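Local atomic coordinates of 3-oxoadipate enol-lactonase (PDB entry 2XUA), a protein that probably hydrolyses 3-oxoadipate enol-lactone, a step of catechol breakdown, using an alpha/beta hydrolase fold. Residues B[28-33]-B[94-99]; B[117-122]-B[259-264]. All blocks are in the same frame, centred on the assembly; numbering follows the deposited sequence.

How the contacts relate
Both contacts belong to the alpha/beta hydrolase fold, and their centres lie about 9 Å apart. Contact 1 joins two parallel strands in the middle of the central sheet. Contact 2 packs the C-terminal part of helix 251-263 against strand 117-123, the next strand over. They come in series along the chain, contact 1 closing before contact 2 opens. Strands 94-99 and 117-123 are sheet neighbours, so backbone bonds such as Ala121 N to Phe96 O probably tie the contacts together. Ile29 and Leu262 also pack directly on each other. The C-terminal helix thus rests on the same sheet whose strand 94-99 leads into the probable nucleophile elbow.

Contact 1 (B[28-33]-B[94-99]); sequences WIVLSN and ANFCGL
Strands 28-32 and 94-99 run side by side in parallel in the central sheet of the alpha/beta hydrolase fold, with Val30 beside Phe96 and Ser32 beside Gly98. Their short axes differ in direction by 25°. Five backbone hydrogen bonds join them. Asn95 N donates to Trp28 O and Asn95 O receives Val30 N, so the N-H and the C=O of Asn95 both bond to strand 28-32. Cys97 does the same with Val30 O and Ser32 N. Leu99 N closes the series on Ser32 O at 3.1 Å.

The side chains divide between two faces. On one, Ala94 CB touches both Trp28 CB, at 3.7 Å, and Val30 CG2, at 3.8 Å. On the other, Leu31 reaches across with one methyl, and its CD2 lies 3.5 Å from Cys97 CB. Ile29 CD1 touches the same CB more loosely, at 4.2 Å. Helix 251-263 packs over this second face through Leu262 and Phe254.

Strand 94-99 leads into what is probably the nucleophile elbow, a GxSxG pattern that starts at Gly98. Leu99 is near the bound laevulinic acid, its side chain about 7 Å away. Gly98, which has no side chain, lies on the same face as Phe96 and Ser32.

Phe96 has CG anti to its backbone N (chi1 -173°), and its ring leans over toward strand 28-32. Val30 CG1 touches the CD1-CE1 side of the ring. Ser32 turns its hydroxyl to Tyr58, where OG is hydrogen-bonded to OH. Ser32 CB meets the Phe96 ring obliquely, 3.3 Å from Phe96 CZ.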
loop_
_atom_site.group_PDB
_atom_site.type_symbol
_atom_site.label_atom_id
_atom_site.label_comp_id
_atom_site.label_asym_id
_atom_site.label_seq_id
_atom_site.Cartn_x
_atom_site.Cartn_y
_atom_site.Cartn_z
ATOM N N TRP B 28 21.114 6.317 -10.070
ATOM C CA TRP B 28 19.900 6.468 -9.293
ATOM C C TRP B 28 18.728 6.875 -10.180
ATOM O O TRP B 28 18.918 7.532 -11.202
ATOM C CB TRP B 28 20.117 7.551 -8.262
ATOM C CG TRP B 28 20.768 7.046 -7.023
ATOM C CD1 TRP B 28 22.070 7.224 -6.675
ATOM C CD2 TRP B 28 20.140 6.382 -5.927
ATOM N NE1 TRP B 28 22.304 6.659 -5.442
ATOM C CE2 TRP B 28 21.148 6.104 -4.974
ATOM C CE3 TRP B 28 18.847 5.920 -5.684
ATOM C CZ2 TRP B 28 20.896 5.400 -3.783
ATOM C CZ3 TRP B 28 18.566 5.244 -4.438
ATOM C CH2 TRP B 28 19.586 4.994 -3.526
ATOM N N ILE B 29 17.518 6.471 -9.781
ATOM C CA ILE B 29 16.266 7.053 -10.308
ATOM C C ILE B 29 15.398 7.425 -9.116
ATOM O O ILE B 29 15.319 6.632 -8.143
ATOM C CB ILE B 29 15.557 6.198 -11.373
ATOM C CG1 ILE B 29 14.356 6.960 -11.953
ATOM C CG2 ILE B 29 15.180 4.823 -10.797
ATOM C CD1 ILE B 29 13.563 6.092 -12.981
ATOM N N VAL B 30 14.801 8.633 -9.149
ATOM C CA VAL B 30 13.887 9.063 -8.068
ATOM C C VAL B 30 12.524 9.114 -8.715
ATOM O O VAL B 30 12.391 9.616 -9.817
ATOM C CB VAL B 30 14.246 10.492 -7.576
ATOM C CG1 VAL B 30 13.179 11.053 -6.575
ATOM C CG2 VAL B 30 15.668 10.501 -6.960
ATOM N N LEU B 31 11.519 8.564 -8.051
ATOM C CA LEU B 31 10.155 8.567 -8.643
ATOM C C LEU B 31 9.384 9.588 -7.802
ATOM O O LEU B 31 9.558 9.602 -6.581
ATOM C CB LEU B 31 9.556 7.157 -8.443
ATOM C CG LEU B 31 10.351 6.079 -9.198
ATOM C CD1 LEU B 31 9.652 4.660 -9.126
ATOM C CD2 LEU B 31 10.545 6.506 -10.673
ATOM N N SER B 32 8.442 10.326 -8.390
ATOM C CA SER B 32 7.660 11.246 -7.582
ATOM C C SER B 32 6.179 11.122 -7.883
ATOM O O SER B 32 5.792 11.024 -9.033
ATOM C CB SER B 32 8.204 12.678 -7.805
ATOM O OG SER B 32 7.532 13.541 -6.886
ATOM N N ASN B 33 5.364 11.014 -6.835
ATOM C CA ASN B 33 3.995 10.488 -6.908
ATOM C C ASN B 33 2.976 11.592 -7.339
ATOM O O ASN B 33 3.250 12.798 -7.325
ATOM C CB ASN B 33 3.483 10.050 -5.521
ATOM C CG ASN B 33 4.414 9.097 -4.776
ATOM O OD1 ASN B 33 4.309 8.941 -3.553
ATOM N ND2 ASN B 33 5.337 8.497 -5.475
ATOM N N ALA B 94 20.502 12.152 -10.296
ATOM C CA ALA B 94 19.570 11.047 -10.532
ATOM C C ALA B 94 18.711 11.296 -11.746
ATOM O O ALA B 94 18.413 12.454 -12.109
ATOM C CB ALA B 94 18.665 10.849 -9.277
ATOM N N ASN B 95 18.310 10.207 -12.376
ATOM C CA ASN B 95 17.165 10.198 -13.241
ATOM C C ASN B 95 15.921 10.481 -12.401
ATOM O O ASN B 95 15.889 10.277 -11.177
ATOM C CB ASN B 95 17.070 8.860 -14.003
ATOM C CG ASN B 95 18.324 8.562 -14.783
ATOM O OD1 ASN B 95 19.253 7.903 -14.291
ATOM N ND2 ASN B 95 18.398 9.115 -15.981
ATOM N N PHE B 96 14.894 10.999 -13.049
ATOM C CA PHE B 96 13.721 11.421 -12.327
ATOM C C PHE B 96 12.543 11.085 -13.194
ATOM O O PHE B 96 12.539 11.361 -14.404
ATOM C CB PHE B 96 13.761 12.930 -12.024
ATOM C CG PHE B 96 12.630 13.407 -11.126
ATOM C CD1 PHE B 96 12.804 13.495 -9.760
ATOM C CD2 PHE B 96 11.381 13.776 -11.679
ATOM C CE1 PHE B 96 11.739 13.948 -8.935
ATOM C CE2 PHE B 96 10.317 14.171 -10.852
ATOM C CZ PHE B 96 10.497 14.298 -9.533
ATOM N N CYS B 97 11.537 10.488 -12.554
ATOM C CA CYS B 97 10.283 10.100 -13.229
ATOM C C CYS B 97 9.182 10.454 -12.272
ATOM O O CYS B 97 9.078 9.892 -11.165
ATOM C CB CYS B 97 10.252 8.583 -13.527
ATOM S SG CYS B 97 8.702 7.965 -14.289
ATOM N N GLY B 98 8.337 11.369 -12.706
ATOM C CA GLY B 98 7.276 11.896 -11.841
ATOM C C GLY B 98 5.994 11.873 -12.613
ATOM O O GLY B 98 6.015 12.033 -13.838
ATOM N N LEU B 99 4.910 11.603 -11.896
ATOM C CA LEU B 99 3.611 11.508 -12.500
ATOM C C LEU B 99 2.719 12.609 -11.929
ATOM O O LEU B 99 2.633 12.762 -10.746
ATOM C CB LEU B 99 2.976 10.131 -12.286
ATOM C CG LEU B 99 1.755 9.827 -13.189
ATOM C CD1 LEU B 99 1.726 8.366 -13.647
ATOM C CD2 LEU B 99 0.441 10.207 -12.568
#

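Contact 2 (B[117-122]-B[259-264]); sequences IERVAL and VDFLTE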
loop_
_atom_site.group_PDB
_atom_site.type_symbol
_atom_site.label_atom_id
_atom_site.label_comp_id
_atom_site.label_asym_id
_atom_site.label_seq_id
_atom_site.Cartn_x
_atom_site.Cartn_y
_atom_site.Cartn_z
ATOM N N ILE B 117 20.223 16.427 -12.021
ATOM C CA ILE B 117 19.311 15.576 -12.828
ATOM C C ILE B 117 19.991 14.938 -14.031
ATOM O O ILE B 117 20.682 15.621 -14.788
ATOM C CB ILE B 117 18.008 16.394 -13.283
ATOM C CG1 ILE B 117 17.168 16.859 -12.109
ATOM C CG2 ILE B 117 17.156 15.590 -14.253
ATOM C CD1 ILE B 117 16.720 15.787 -11.061
ATOM N N GLU B 118 19.815 13.644 -14.278
ATOM C CA GLU B 118 20.385 13.062 -15.493
ATOM C C GLU B 118 19.407 13.153 -16.649
ATOM O O GLU B 118 19.677 13.816 -17.626
ATOM C CB GLU B 118 20.907 11.638 -15.264
ATOM C CG GLU B 118 21.235 10.834 -16.493
ATOM C CD GLU B 118 22.715 10.673 -16.727
ATOM O OE1 GLU B 118 23.396 10.102 -15.828
ATOM O OE2 GLU B 118 23.196 11.073 -17.824
ATOM N N ARG B 119 18.292 12.432 -16.552
ATOM C CA ARG B 119 17.259 12.350 -17.597
ATOM C C ARG B 119 15.913 12.437 -16.859
ATOM O O ARG B 119 15.794 12.093 -15.628
ATOM C CB ARG B 119 17.364 11.078 -18.470
ATOM C CG ARG B 119 18.576 10.963 -19.371
ATOM C CD ARG B 119 18.400 9.939 -20.507
ATOM N NE ARG B 119 19.368 10.225 -21.583
ATOM C CZ ARG B 119 19.201 10.002 -22.902
ATOM N NH1 ARG B 119 18.097 9.418 -23.381
ATOM N NH2 ARG B 119 20.175 10.357 -23.759
ATOM N N VAL B 120 14.908 13.019 -17.528
ATOM C CA VAL B 120 13.677 13.260 -16.801
ATOM C C VAL B 120 12.548 12.593 -17.579
ATOM O O VAL B 120 12.570 12.670 -18.783
ATOM C CB VAL B 120 13.504 14.778 -16.534
ATOM C CG1 VAL B 120 12.892 15.494 -17.728
ATOM C CG2 VAL B 120 12.752 15.050 -15.262
ATOM N N ALA B 121 11.636 11.847 -16.926
ATOM C CA ALA B 121 10.449 11.307 -17.578
ATOM C C ALA B 121 9.259 12.063 -16.936
ATOM O O ALA B 121 9.044 11.969 -15.722
ATOM C CB ALA B 121 10.299 9.769 -17.347
ATOM N N LEU B 122 8.480 12.790 -17.737
ATOM C CA LEU B 122 7.495 13.673 -17.154
ATOM C C LEU B 122 6.116 13.122 -17.559
ATOM O O LEU B 122 5.691 13.234 -18.714
ATOM C CB LEU B 122 7.707 15.104 -17.658
ATOM C CG LEU B 122 9.117 15.667 -17.404
ATOM C CD1 LEU B 122 9.340 16.876 -18.349
ATOM C CD2 LEU B 122 9.225 16.145 -15.978
ATOM N N VAL B 259 11.961 2.632 -19.190
ATOM C CA VAL B 259 13.249 1.921 -19.104
ATOM C C VAL B 259 14.104 2.166 -20.371
ATOM O O VAL B 259 15.293 2.484 -20.254
ATOM C CB VAL B 259 13.115 0.471 -18.676
ATOM C CG1 VAL B 259 14.514 -0.310 -18.735
ATOM C CG2 VAL B 259 12.552 0.389 -17.226
ATOM N N ASP B 260 13.509 2.064 -21.573
ATOM C CA ASP B 260 14.288 2.181 -22.804
ATOM C C ASP B 260 14.826 3.601 -22.917
ATOM O O ASP B 260 15.999 3.802 -23.271
ATOM C CB ASP B 260 13.466 1.810 -24.058
ATOM C CG ASP B 260 12.991 0.351 -24.069
ATOM O OD1 ASP B 260 13.451 -0.536 -23.298
ATOM O OD2 ASP B 260 12.099 0.090 -24.883
ATOM N N PHE B 261 13.998 4.590 -22.563
ATOM C CA PHE B 261 14.411 5.997 -22.589
ATOM C C PHE B 261 15.552 6.260 -21.612
ATOM O O PHE B 261 16.497 6.960 -21.937
ATOM C CB PHE B 261 13.243 6.989 -22.311
ATOM C CG PHE B 261 13.689 8.391 -22.060
ATOM C CD1 PHE B 261 14.168 9.199 -23.106
ATOM C CD2 PHE B 261 13.698 8.910 -20.772
ATOM C CE1 PHE B 261 14.628 10.524 -22.847
ATOM C CE2 PHE B 261 14.172 10.227 -20.515
ATOM C CZ PHE B 261 14.623 11.021 -21.558
ATOM N N LEU B 262 15.474 5.724 -20.406
ATOM C CA LEU B 262 16.472 6.104 -19.394
ATOM C C LEU B 262 17.796 5.349 -19.554
ATOM O O LEU B 262 18.835 5.780 -19.009
ATOM C CB LEU B 262 15.944 5.968 -17.969
ATOM C CG LEU B 262 14.826 6.932 -17.559
ATOM C CD1 LEU B 262 14.328 6.526 -16.153
ATOM C CD2 LEU B 262 15.238 8.388 -17.602
ATOM N N THR B 263 17.761 4.253 -20.293
ATOM C CA THR B 263 18.967 3.463 -20.515
ATOM C C THR B 263 19.523 3.601 -21.945
ATOM O O THR B 263 20.536 2.993 -22.209
ATOM C CB THR B 263 18.746 1.965 -20.262
ATOM O OG1 THR B 263 17.724 1.505 -21.138
ATOM C CG2 THR B 263 18.352 1.676 -18.834
ATOM N N GLU B 264 18.868 4.361 -22.842
ATOM C CA GLU B 264 19.322 4.586 -24.245
ATOM C C GLU B 264 20.828 4.859 -24.287
ATOM O O GLU B 264 21.319 5.834 -23.666
ATOM C CB GLU B 264 18.668 5.859 -24.838
ATOM C CG GLU B 264 17.308 5.765 -25.552
ATOM C CD GLU B 264 16.543 7.134 -25.607
ATOM O OE1 GLU B 264 16.996 8.143 -25.002
ATOM O OE2 GLU B 264 15.474 7.201 -26.253
#
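The C-terminal helix 251-263 of the alpha/beta hydrolase fold packs here on strand 117-123 of the central sheet. The two short axes run nearly antiparallel, at 158°, and come within 9.1 Å. Arg119 carries most of the contact. Its CB meets a methyl of Leu262, with CD2 3.5 Å away. Farther along, CD lies over one face of the Phe261 ring, 4.1 Å from CZ. The ring's CE2 reaches the backbone beside it, 3.4 Å from Val120 O. The extended run from CG to NE carries the guanidinium past the ring to Phe261 O and Glu264. There NH1 gives a weak hydrogen bond to Phe261 O at 3.3 Å. NH1 also forms a salt bridge with Glu264 OE1, which sits at the edge of the guanidinium. The modelled separation is too short to be taken literally. The guanidinium and carboxylate planes are 84° apart, so the two groups do not pair side by side. The other carboxylate oxygen, Glu264 OE2, bridges to Arg236. Two arginines thus lie near one carboxylate at the last modelled residue. Their nearness would be expected to keep Glu264 ionised, although the exact placing of Arg119 NH1 is doubtful.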